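Local structure of 3,6-diketocamphane 1,6-monooxygenase (Pseudomonas putida, 4UWM) at residues Pro196-Thr201 and Arg216-Val221; His78-Gln83 and Leu105-Gly110; Phe203-Pro208 and Leu227-Arg232. The protein catalyses the FMNH2- and O2-dependent Baeyer-Villiger oxygenation of a diketocamphane to a lactone during (-)-camphor breakdown, working as a homodimer. All coordinates share one frame; numbering follows the deposited sequence. Where two conformers were deposited one is given.

Interaction 1 of 3, residues Pro196-Thr201 and Arg216-Val221. With FMN (flavin mononucleotide), chain C.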
# COMPACT_ATOMS: atom_id res chain seq x y z
N PRO A 196 3.17 -6.25 16.18
CA PRO A 196 1.71 -6.25 16.34
C PRO A 196 1.26 -7.62 16.82
O PRO A 196 2.01 -8.61 16.68
CB PRO A 196 1.22 -6.01 14.90
CG PRO A 196 2.24 -6.71 14.07
CD PRO A 196 3.57 -6.46 14.78
N GLU A 197 0.04 -7.71 17.34
CA GLU A 197 -0.55 -9.02 17.55
C GLU A 197 -0.65 -9.72 16.20
O GLU A 197 -1.03 -9.09 15.21
CB GLU A 197 -1.92 -8.90 18.21
CG GLU A 197 -2.61 -10.24 18.41
CD GLU A 197 -3.78 -10.17 19.37
OE1 GLU A 197 -4.09 -9.06 19.86
OE2 GLU A 197 -4.39 -11.23 19.64
N ILE A 198 -0.31 -11.01 16.17
CA ILE A 198 -0.24 -11.79 14.93
C ILE A 198 -1.34 -12.84 14.93
O ILE A 198 -1.58 -13.48 15.96
CB ILE A 198 1.17 -12.41 14.74
CG1 ILE A 198 2.19 -11.29 14.47
CG2 ILE A 198 1.20 -13.48 13.67
CD1 ILE A 198 3.62 -11.76 14.39
N ALA A 199 -2.04 -12.97 13.80
CA ALA A 199 -3.10 -13.96 13.62
C ALA A 199 -2.79 -14.93 12.50
O ALA A 199 -2.03 -14.61 11.58
CB ALA A 199 -4.42 -13.25 13.38
N VAL A 200 -3.34 -16.14 12.60
CA VAL A 200 -3.25 -17.12 11.51
C VAL A 200 -4.62 -17.77 11.35
O VAL A 200 -5.40 -17.84 12.29
CB VAL A 200 -2.15 -18.20 11.71
CG1 VAL A 200 -0.78 -17.58 11.93
CG2 VAL A 200 -2.50 -19.15 12.84
N THR A 201 -4.93 -18.20 10.12
CA THR A 201 -6.21 -18.83 9.83
C THR A 201 -6.00 -20.32 9.65
O THR A 201 -5.02 -20.74 9.05
CB THR A 201 -6.89 -18.28 8.54
OG1 THR A 201 -6.01 -18.46 7.43
CG2 THR A 201 -7.22 -16.81 8.68
N ARG A 216 2.96 -20.21 19.51
CA ARG A 216 3.50 -18.85 19.48
C ARG A 216 2.60 -17.82 20.16
O ARG A 216 2.93 -16.64 20.22
CB ARG A 216 3.81 -18.41 18.04
CG ARG A 216 4.78 -19.30 17.27
CD ARG A 216 6.24 -19.02 17.62
NE ARG A 216 7.16 -19.82 16.80
CZ ARG A 216 7.98 -19.31 15.89
NH1 ARG A 216 8.02 -18.01 15.68
NH2 ARG A 216 8.78 -20.12 15.20
N ASN A 217 1.47 -18.26 20.68
CA ASN A 217 0.53 -17.36 21.33
C ASN A 217 -0.10 -16.36 20.33
O ASN A 217 -0.46 -15.23 20.70
CB ASN A 217 1.19 -16.62 22.50
CG ASN A 217 0.18 -16.13 23.52
OD1 ASN A 217 -0.88 -16.71 23.69
ND2 ASN A 217 0.52 -15.04 24.20
N PHE A 218 -0.23 -16.79 19.08
CA PHE A 218 -0.92 -16.00 18.04
C PHE A 218 -2.44 -16.06 18.21
O PHE A 218 -2.97 -16.92 18.92
CB PHE A 218 -0.53 -16.49 16.64
CG PHE A 218 0.92 -16.26 16.29
CD1 PHE A 218 1.67 -15.29 16.95
CD2 PHE A 218 1.51 -16.98 15.26
CE1 PHE A 218 3.00 -15.07 16.62
CE2 PHE A 218 2.84 -16.77 14.92
CZ PHE A 218 3.58 -15.80 15.59
N LYS A 219 -3.15 -15.15 17.54
CA LYS A 219 -4.61 -15.14 17.51
C LYS A 219 -5.10 -16.19 16.51
O LYS A 219 -4.70 -16.16 15.34
CB LYS A 219 -5.08 -13.73 17.16
CG LYS A 219 -6.57 -13.57 16.89
CD LYS A 219 -6.89 -12.12 16.53
CE LYS A 219 -8.37 -11.90 16.26
NZ LYS A 219 -9.17 -12.02 17.52
N PRO A 220 -5.96 -17.14 16.95
CA PRO A 220 -6.47 -18.12 16.00
C PRO A 220 -7.73 -17.60 15.25
O PRO A 220 -8.60 -16.97 15.84
CB PRO A 220 -6.81 -19.32 16.90
CG PRO A 220 -7.26 -18.68 18.18
CD PRO A 220 -6.41 -17.43 18.33
N VAL A 221 -7.81 -17.87 13.95
CA VAL A 221 -8.97 -17.48 13.13
C VAL A 221 -9.43 -18.75 12.43
O VAL A 221 -8.65 -19.40 11.76
CB VAL A 221 -8.62 -16.37 12.08
CG1 VAL A 221 -9.87 -15.91 11.34
CG2 VAL A 221 -7.95 -15.18 12.74
N1 FMN C . -6.78 -17.95 4.52
C2 FMN C . -6.52 -16.69 4.98
O2 FMN C . -5.36 -16.39 5.33
N3 FMN C . -7.48 -15.75 5.08
C4 FMN C . -8.75 -15.98 4.73
O4 FMN C . -9.59 -15.06 4.84
C4A FMN C . -9.12 -17.32 4.21
N5 FMN C . -10.38 -17.63 3.83
C5A FMN C . -10.70 -18.87 3.37
C6 FMN C . -12.01 -19.15 2.99
C7 FMN C . -12.36 -20.42 2.51
C7M FMN C . -13.78 -20.70 2.10
C8 FMN C . -11.31 -21.47 2.40
C8M FMN C . -11.62 -22.85 1.89
C9 FMN C . -10.00 -21.19 2.78
C9A FMN C . -9.65 -19.93 3.26
N10 FMN C . -8.31 -19.64 3.65
C10 FMN C . -8.02 -18.33 4.13
C1' FMN C . -7.25 -20.66 3.54
C2' FMN C . -7.02 -21.38 4.85
O2' FMN C . -6.90 -20.41 5.88
C3' FMN C . -5.74 -22.22 4.79
O3' FMN C . -6.09 -23.55 4.39
C4' FMN C . -5.02 -22.21 6.14
O4' FMN C . -4.29 -20.99 6.30
C5' FMN C . -4.09 -23.40 6.34
O5' FMN C . -4.86 -24.36 7.06
P FMN C . -4.23 -25.64 7.79
O1P FMN C . -2.92 -25.24 8.37
O2P FMN C . -5.30 -25.89 8.82
O3P FMN C . -4.15 -26.66 6.69
O HOH W 1 -7.44 -11.03 19.39
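I198 and F218 are brought together by their first torsions: in I198 (chi1 -68°) the CG2 branch stands anti to the backbone N, while in F218 (chi1 -66°) the ring carbon CG lies anti to the carbonyl carbon. The two side chains then run alongside each other, pointing the same way, and the I198 CG2 methyl settles over the F218 ring, 3.6 Å from its centroid and a mere 2° off the normal, a CH-pi contact. R216 CB covers the opposite face, so the ring is sandwiched between two aliphatic groups, and L147 of helix 139-155 touches both I198 and F218. Beside this packing, a parallel ladder zips the backbones: K219 N donates to I198 O (2.8 Å), V200 N to K219 O (3.1 Å) and V221 N to V200 O (2.9 Å). K219 O also receives a CA-H...O contact from A199 CA at 3.2 Å. At the N-terminal end, one water spans E197 OE2 (3.1 Å) and K219 NZ (2.7 Å); R252 supplies a salt bridge to the carboxylate and a carbonyl to the ammonium. At the C-terminal end, T201 O accepts a hydrogen bond from FMN O4' (2.9 Å). N217, in a Schellman motif, ends helix 208-216, and strand 219-223 then completes a right-handed beta-alpha-beta unit of the TIM-barrel fold shared by luciferase-like flavin monooxygenases, with FMN at the strands' C-terminal ends.

Interaction 2 of 3, residues His78-Gln83 and Leu105-Gly110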
# COMPACT_ATOMS: atom_id res chain seq x y z
N HIS A 78 -1.41 -11.34 4.99
CA HIS A 78 -0.24 -11.12 4.14
C HIS A 78 0.44 -12.45 3.86
O HIS A 78 0.69 -13.24 4.79
CB HIS A 78 0.76 -10.16 4.80
CG HIS A 78 0.38 -8.72 4.71
ND1 HIS A 78 -0.06 -8.13 3.54
CD2 HIS A 78 0.46 -7.73 5.63
CE1 HIS A 78 -0.27 -6.84 3.76
NE2 HIS A 78 0.01 -6.57 5.03
N LEU A 79 0.72 -12.72 2.60
CA LEU A 79 1.36 -13.97 2.22
C LEU A 79 2.89 -13.74 2.24
O LEU A 79 3.47 -13.20 1.30
CB LEU A 79 0.86 -14.46 0.85
CG LEU A 79 -0.68 -14.60 0.81
CD1 LEU A 79 -1.15 -15.14 -0.53
CD2 LEU A 79 -1.16 -15.52 1.94
N LEU A 80 3.50 -14.13 3.34
CA LEU A 80 4.95 -13.88 3.57
C LEU A 80 5.90 -14.37 2.50
O LEU A 80 6.90 -13.69 2.24
CB LEU A 80 5.38 -14.36 4.96
CG LEU A 80 4.57 -13.88 6.16
CD1 LEU A 80 5.31 -14.20 7.45
CD2 LEU A 80 4.23 -12.41 6.10
N PRO A 81 5.61 -15.51 1.85
CA PRO A 81 6.53 -15.95 0.78
C PRO A 81 6.60 -15.03 -0.45
O PRO A 81 7.49 -15.18 -1.29
CB PRO A 81 5.98 -17.32 0.39
CG PRO A 81 5.21 -17.79 1.59
CD PRO A 81 4.58 -16.53 2.11
N HIS A 82 5.69 -14.05 -0.56
CA HIS A 82 5.56 -13.26 -1.78
C HIS A 82 6.26 -11.87 -1.74
O HIS A 82 6.19 -11.13 -2.73
CB HIS A 82 4.06 -13.03 -2.12
CG HIS A 82 3.29 -14.28 -2.45
ND1 HIS A 82 1.92 -14.26 -2.67
CD2 HIS A 82 3.68 -15.58 -2.58
CE1 HIS A 82 1.51 -15.49 -2.94
NE2 HIS A 82 2.55 -16.31 -2.90
N GLN A 83 6.90 -11.52 -0.61
CA GLN A 83 7.45 -10.17 -0.37
C GLN A 83 8.81 -10.28 0.30
O GLN A 83 9.04 -11.22 1.08
CB GLN A 83 6.57 -9.39 0.63
CG GLN A 83 5.10 -9.29 0.28
CD GLN A 83 4.42 -8.09 0.92
OE1 GLN A 83 3.21 -8.11 1.21
NE2 GLN A 83 5.17 -7.02 1.11
N LEU A 105 -2.00 -8.19 12.60
CA LEU A 105 -1.38 -8.78 11.42
C LEU A 105 -1.69 -10.25 11.22
O LEU A 105 -1.26 -11.12 12.00
CB LEU A 105 0.16 -8.57 11.50
CG LEU A 105 1.05 -9.31 10.51
CD1 LEU A 105 0.84 -8.79 9.08
CD2 LEU A 105 2.52 -9.18 10.94
N GLY A 106 -2.40 -10.55 10.13
CA GLY A 106 -2.55 -11.94 9.70
C GLY A 106 -1.40 -12.33 8.81
O GLY A 106 -1.05 -11.58 7.89
N ILE A 107 -0.80 -13.49 9.08
CA ILE A 107 0.24 -14.04 8.18
C ILE A 107 -0.15 -15.40 7.63
O ILE A 107 -0.92 -16.11 8.26
CB ILE A 107 1.61 -14.16 8.89
CG1 ILE A 107 1.55 -15.22 10.02
CG2 ILE A 107 2.05 -12.80 9.41
CD1 ILE A 107 2.92 -15.61 10.58
N GLY A 108 0.32 -15.75 6.44
CA GLY A 108 0.05 -17.06 5.90
C GLY A 108 0.97 -17.41 4.75
O GLY A 108 1.76 -16.57 4.33
N ALA A 109 0.83 -18.63 4.25
CA ALA A 109 1.67 -19.18 3.19
C ALA A 109 1.10 -18.94 1.82
O ALA A 109 1.84 -18.79 0.86
CB ALA A 109 1.85 -20.69 3.39
N GLY A 110 -0.23 -18.95 1.72
CA GLY A 110 -0.92 -18.88 0.43
C GLY A 110 -1.34 -20.27 -0.07
O GLY A 110 -0.51 -21.17 -0.20
O HOH W 2 1.69 -18.71 -1.97
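G108 O draws in three groups of the 78-83 segment: L80 N donates a hydrogen bond to it (3.2 Å), L79 CA makes a CA-H...O contact (3.4 Å) and P81 CD packs against it. H78 O accepts from G108 N at 3.0 Å, and H78 N donates to G106 O at 2.9 Å, the donor standing well above that carbonyl's plane. These bonds pair strands 72-79 and 105-108 in parallel, the two strands of a beta-alpha-beta unit whose crossover is helix 85-98, in the TIM barrel of the luciferase-like family. Beyond L79 the chain turns into a 3-10 segment, which carries L80 back over I107. Both L80 methyls reach that residue, CD1 lying 4.0 Å from I107 CB and CD2 against I107 CG2, while L88 and M150 flank the leucine from the surrounding helices. Cutting L80 back to an alanine would remove both methyls and is likely to open a gap between I107 and the helices that carry L88 and M150. The H78 ring meets L105 CD1 at its edge, through CD2 (3.6 Å), and its ND1 is hydrogen-bonded to E45. L79 (chi1 -55°) has CG anti to the carbonyl carbon, which lays CD2 3.6 Å from G110 N. L79 CB also lies over one face of the H82 ring, whose NE2 shares a water with A109 O.

Interaction 3 of 3, residues Phe203-Pro208 and Leu227-Arg232. With FMN (flavin mononucleotide), chain C.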
# COMPACT_ATOMS: atom_id res chain seq x y z
N PHE A 203 -8.03 -24.00 8.34
CA PHE A 203 -9.21 -24.61 7.72
C PHE A 203 -9.32 -26.11 7.94
O PHE A 203 -10.41 -26.59 8.25
CB PHE A 203 -9.38 -24.27 6.23
CG PHE A 203 -10.65 -24.84 5.63
CD1 PHE A 203 -11.90 -24.30 5.98
CD2 PHE A 203 -10.61 -25.92 4.76
CE1 PHE A 203 -13.07 -24.83 5.45
CE2 PHE A 203 -11.78 -26.46 4.23
CZ PHE A 203 -13.01 -25.91 4.58
N SER A 204 -8.21 -26.84 7.83
CA SER A 204 -8.25 -28.30 7.96
C SER A 204 -8.61 -28.75 9.38
O SER A 204 -8.48 -27.98 10.34
CB SER A 204 -6.96 -28.94 7.45
OG SER A 204 -5.88 -28.68 8.33
N TYR A 205 -9.10 -29.99 9.49
CA TYR A 205 -9.59 -30.56 10.75
C TYR A 205 -8.50 -30.58 11.83
O TYR A 205 -8.66 -29.97 12.90
CB TYR A 205 -10.14 -31.97 10.50
CG TYR A 205 -10.77 -32.61 11.73
CD1 TYR A 205 -12.02 -32.18 12.19
CD2 TYR A 205 -10.12 -33.63 12.42
CE1 TYR A 205 -12.60 -32.74 13.31
CE2 TYR A 205 -10.69 -34.20 13.54
CZ TYR A 205 -11.93 -33.76 13.98
OH TYR A 205 -12.51 -34.32 15.10
N ASN A 206 -7.41 -31.29 11.53
CA ASN A 206 -6.23 -31.30 12.38
C ASN A 206 -5.26 -30.23 11.89
O ASN A 206 -4.34 -30.51 11.12
CB ASN A 206 -5.55 -32.68 12.37
CG ASN A 206 -6.44 -33.77 12.95
OD1 ASN A 206 -7.06 -33.61 14.00
ND2 ASN A 206 -6.48 -34.90 12.26
N SER A 207 -5.48 -28.99 12.33
CA SER A 207 -4.81 -27.81 11.76
C SER A 207 -3.39 -27.50 12.26
O SER A 207 -3.20 -27.10 13.43
CB SER A 207 -5.72 -26.59 11.95
OG SER A 207 -5.19 -25.44 11.31
N PRO A 208 -2.38 -27.64 11.37
CA PRO A 208 -1.01 -27.23 11.68
C PRO A 208 -0.92 -25.74 12.00
O PRO A 208 -0.10 -25.34 12.83
CB PRO A 208 -0.25 -27.54 10.38
CG PRO A 208 -1.05 -28.59 9.71
CD PRO A 208 -2.48 -28.22 10.02
N LEU A 227 -19.31 -28.41 13.50
CA LEU A 227 -19.07 -28.43 14.95
C LEU A 227 -17.79 -29.17 15.35
O LEU A 227 -17.07 -28.73 16.25
CB LEU A 227 -20.27 -29.05 15.69
CG LEU A 227 -21.64 -28.37 15.66
CD1 LEU A 227 -22.69 -29.27 16.29
CD2 LEU A 227 -21.61 -27.02 16.35
N ASP A 228 -17.52 -30.29 14.69
CA ASP A 228 -16.37 -31.12 15.04
C ASP A 228 -15.06 -30.39 14.78
O ASP A 228 -14.20 -30.31 15.67
CB ASP A 228 -16.40 -32.46 14.29
CG ASP A 228 -17.56 -33.36 14.73
OD1 ASP A 228 -17.97 -33.28 15.91
OD2 ASP A 228 -18.04 -34.15 13.90
N ALA A 229 -14.91 -29.84 13.57
CA ALA A 229 -13.72 -29.08 13.20
C ALA A 229 -13.53 -27.89 14.12
O ALA A 229 -12.40 -27.60 14.52
CB ALA A 229 -13.77 -28.63 11.74
N LEU A 230 -14.62 -27.21 14.47
CA LEU A 230 -14.49 -26.05 15.34
C LEU A 230 -13.92 -26.47 16.70
O LEU A 230 -13.02 -25.82 17.25
CB LEU A 230 -15.83 -25.30 15.49
CG LEU A 230 -15.73 -23.94 16.21
CD1 LEU A 230 -14.74 -23.00 15.52
CD2 LEU A 230 -17.09 -23.28 16.35
N LYS A 231 -14.43 -27.58 17.22
CA LYS A 231 -13.92 -28.10 18.49
C LYS A 231 -12.50 -28.62 18.34
O LYS A 231 -11.65 -28.33 19.18
CB LYS A 231 -14.87 -29.16 19.06
CG LYS A 231 -16.16 -28.56 19.62
CD LYS A 231 -16.97 -29.59 20.41
CE LYS A 231 -17.60 -30.63 19.49
NZ LYS A 231 -17.95 -31.86 20.25
N ARG A 232 -12.22 -29.37 17.27
CA ARG A 232 -10.85 -29.84 17.00
C ARG A 232 -9.84 -28.68 16.90
O ARG A 232 -8.71 -28.78 17.39
CB ARG A 232 -10.81 -30.70 15.73
CG ARG A 232 -9.49 -31.44 15.50
CD ARG A 232 -9.15 -32.39 16.64
NE ARG A 232 -7.78 -32.86 16.55
CZ ARG A 232 -7.02 -33.20 17.59
NH1 ARG A 232 -7.50 -33.14 18.83
NH2 ARG A 232 -5.78 -33.59 17.39
N1 FMN C . -6.78 -17.95 4.52
C2 FMN C . -6.52 -16.69 4.98
O2 FMN C . -5.36 -16.39 5.33
N3 FMN C . -7.48 -15.75 5.08
C4 FMN C . -8.75 -15.98 4.73
O4 FMN C . -9.59 -15.06 4.84
C4A FMN C . -9.12 -17.32 4.21
N5 FMN C . -10.38 -17.63 3.83
C5A FMN C . -10.70 -18.87 3.37
C6 FMN C . -12.01 -19.15 2.99
C7 FMN C . -12.36 -20.42 2.51
C7M FMN C . -13.78 -20.70 2.10
C8 FMN C . -11.31 -21.47 2.40
C8M FMN C . -11.62 -22.85 1.89
C9 FMN C . -10.00 -21.19 2.78
C9A FMN C . -9.65 -19.93 3.26
N10 FMN C . -8.31 -19.64 3.65
C10 FMN C . -8.02 -18.33 4.13
C1' FMN C . -7.25 -20.66 3.54
C2' FMN C . -7.02 -21.38 4.85
O2' FMN C . -6.90 -20.41 5.88
C3' FMN C . -5.74 -22.22 4.79
O3' FMN C . -6.09 -23.55 4.39
C4' FMN C . -5.02 -22.21 6.14
O4' FMN C . -4.29 -20.99 6.30
C5' FMN C . -4.09 -23.40 6.34
O5' FMN C . -4.86 -24.36 7.06
P FMN C . -4.23 -25.64 7.79
O1P FMN C . -2.92 -25.24 8.37
O2P FMN C . -5.30 -25.89 8.82
O3P FMN C . -4.15 -26.66 6.69
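The loop that binds the FMN phosphate, between strand 198-202 and helix 208-216, leans through Y205 and N206 on the first turns of helix 227-244. R232 is the helix residue directed at the loop. Its CG, anti to the backbone N (chi1 -170°), lies over one face of the Y205 ring, 3.7 Å from the centroid, in a CH-pi contact placed somewhat toward the ring's rim; the two side chains cross at about a right angle. The bend at chi2 (60°) then turns the chain toward N206. The same ring meets the helix backbone as well: Y205 CE1 brings its edge to D228 C, and CD1 approaches A229 CA, each at 3.7 Å. Further out, R232 NE donates a fairly straight hydrogen bond to N206 OD1 (2.8 Å, N-H...O angle 157°) in the N206 conformer described. The oxygen meets the guanidinium at its edge, near its plane, although the amide itself stands almost perpendicular to that plane. R232 NH1 is taken by a salt bridge to E235, so the group has a second partner.

On its other side the loop forms the phosphate site of this TIM-barrel flavoprotein, and several donors converge on O2P: S204 OG (2.9 Å), S204 N (3.2 Å) and S207 OG (2.5 Å, unusually short and not to be pressed), with a weak bond from F203 N. S207 is also the N-cap of helix 208-216, its OG accepting from M210 N, and the N terminus of that helix is likely to help stabilise the phosphate charge. The F203 ring, in the conformer described, has the flavin methyl C8M over one face. S204 O is hydrogen-bonded to H233, next to R232.

Interactions 1 and 2 are buried pairings within one parallel barrel sheet and touch directly: strand 105-108 lies beside strand 198-202, with A199 N 2.7 Å from L105 O and E197 O 2.9 Å from L105 N, both probable hydrogen bonds. Each joins the two strands of a beta-alpha-beta unit by backbone bonds and apolar side chains. Interaction 3 is a surface contact of loop on helix, where an aromatic face and a single side-chain hydrogen bond replace the ladder. Its segments come soon after those of interaction 1 in the chain, and the two share FMN, interaction 1 at the ribityl chain and interaction 3 at the phosphate. Interactions 2 and 3 remain about 10 Å apart at their nearest atoms.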